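Local coordinates for fibronectin type III domain-containing protein (Simiduia agarivorans, PDB 6P2K) that probably hydrolyses the backbone of xyloglucan-type beta-glucans, as a GH74 glycoside hydrolase whose catalytic module is built from seven-bladed beta-propellers, at residues L642-N646 and N647-L651. Numbering follows the deposited sequence.
Sequences LTDGN and NWQIL
Gln649 NE2 donates to the backbone at Leu642 O over 2.7 Å, nearly straight at 166°, with the acceptor close to the amide plane. Gln649 CG lies anti to the carbonyl carbon (chi1 -48°) and the chain runs extended beyond it, which carries the amide from the strand across to the loop. Nearer the turn, Asn647 donates two hydrogen bonds to Asp644: Asn647 N to Asp644 O at 3.2 Å, closing a type II' turn with Gly645 at its positive-phi corner, and Asn647 ND2 to Asp644 OD2 at 3.2 Å, from above the carboxylate plane. At the far end, Leu642 CD1 packs on Leu651 CD1 (4.0 Å), and both leucines also touch Trp660 and Leu611. A water accepts from Asp644 N and donates to Gly645 O and Asn647 O, linking the turn's backbone groups. Lys662 NZ, from the adjoining strand 661-664, bonds Gln649 OE1 and, weakly, Leu642 O, and so helps fix the amide's rotation. Shortened to an alanine here, the side chain would probably leave Leu642 O with only the weak Lys662 bond and the loop without this tie to the strand. Both ends of one buried amide are thus used, tying the 642-646 loop back onto strand 648-653 of a propeller-blade sheet.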
# COMPACT_ATOMS: atom_id res chain seq x y z
N LEU B 642 -47.71 -31.54 28.43
CA LEU B 642 -46.42 -31.65 27.76
C LEU B 642 -45.30 -32.07 28.70
O LEU B 642 -44.45 -32.88 28.32
CB LEU B 642 -46.05 -30.32 27.09
CG LEU B 642 -46.96 -29.86 25.95
CD1 LEU B 642 -46.70 -28.40 25.62
CD2 LEU B 642 -46.79 -30.73 24.72
N THR B 643 -45.28 -31.55 29.93
CA THR B 643 -44.26 -31.94 30.90
C THR B 643 -44.38 -33.42 31.24
O THR B 643 -45.49 -33.96 31.37
CB THR B 643 -44.40 -31.10 32.17
OG1 THR B 643 -44.20 -29.72 31.86
CG2 THR B 643 -43.39 -31.54 33.22
N ASP B 644 -43.23 -34.09 31.37
CA ASP B 644 -43.16 -35.49 31.80
C ASP B 644 -41.92 -35.63 32.69
O ASP B 644 -40.86 -36.10 32.25
CB ASP B 644 -43.12 -36.45 30.62
CG ASP B 644 -42.94 -37.90 31.04
OD1 ASP B 644 -43.51 -38.30 32.08
OD2 ASP B 644 -42.21 -38.63 30.34
N GLY B 645 -42.06 -35.23 33.95
CA GLY B 645 -40.95 -35.30 34.88
C GLY B 645 -39.78 -34.45 34.43
O GLY B 645 -39.95 -33.37 33.86
N ASN B 646 -38.57 -34.95 34.68
CA ASN B 646 -37.36 -34.28 34.22
C ASN B 646 -36.90 -34.78 32.86
O ASN B 646 -35.76 -34.51 32.47
CB ASN B 646 -36.24 -34.47 35.25
CG ASN B 646 -36.53 -33.74 36.55
OD1 ASN B 646 -37.19 -32.70 36.57
ND2 ASN B 646 -36.03 -34.29 37.66
N ASN B 647 -37.76 -35.48 32.12
CA ASN B 647 -37.39 -36.00 30.81
C ASN B 647 -37.37 -34.88 29.78
O ASN B 647 -38.33 -34.11 29.67
CB ASN B 647 -38.36 -37.09 30.37
CG ASN B 647 -38.18 -38.38 31.15
OD1 ASN B 647 -37.06 -38.81 31.42
ND2 ASN B 647 -39.30 -39.02 31.51
N TRP B 648 -36.29 -34.80 29.01
CA TRP B 648 -36.23 -33.87 27.90
C TRP B 648 -36.95 -34.46 26.70
O TRP B 648 -36.91 -35.67 26.46
CB TRP B 648 -34.78 -33.55 27.54
CG TRP B 648 -34.09 -32.68 28.54
CD1 TRP B 648 -34.18 -32.77 29.90
CD2 TRP B 648 -33.22 -31.58 28.27
NE1 TRP B 648 -33.41 -31.80 30.49
CE2 TRP B 648 -32.80 -31.06 29.51
CE3 TRP B 648 -32.73 -31.00 27.09
CZ2 TRP B 648 -31.94 -29.97 29.61
CZ3 TRP B 648 -31.87 -29.92 27.19
CH2 TRP B 648 -31.48 -29.42 28.44
N GLN B 649 -37.64 -33.59 25.95
CA GLN B 649 -38.45 -34.02 24.82
C GLN B 649 -38.26 -33.03 23.68
O GLN B 649 -37.75 -31.92 23.86
CB GLN B 649 -39.94 -34.10 25.20
CG GLN B 649 -40.23 -34.86 26.49
CD GLN B 649 -41.65 -34.66 26.98
OE1 GLN B 649 -42.34 -35.63 27.32
NE2 GLN B 649 -42.09 -33.41 27.05
N ILE B 650 -38.68 -33.45 22.48
CA ILE B 650 -38.74 -32.57 21.32
C ILE B 650 -40.18 -32.13 21.13
O ILE B 650 -41.07 -32.97 20.91
CB ILE B 650 -38.20 -33.25 20.05
CG1 ILE B 650 -36.75 -33.70 20.25
CG2 ILE B 650 -38.28 -32.30 18.87
CD1 ILE B 650 -35.76 -32.57 20.32
N LEU B 651 -40.43 -30.83 21.23
CA LEU B 651 -41.74 -30.26 21.00
C LEU B 651 -41.71 -29.42 19.73
O LEU B 651 -40.71 -28.75 19.45
CB LEU B 651 -42.19 -29.39 22.19
CG LEU B 651 -42.18 -30.04 23.57
CD1 LEU B 651 -42.97 -29.20 24.57
CD2 LEU B 651 -42.74 -31.44 23.52
O HOH W 1 -40.37 -32.97 31.11
O HOH W 2 -41.58 -38.25 28.01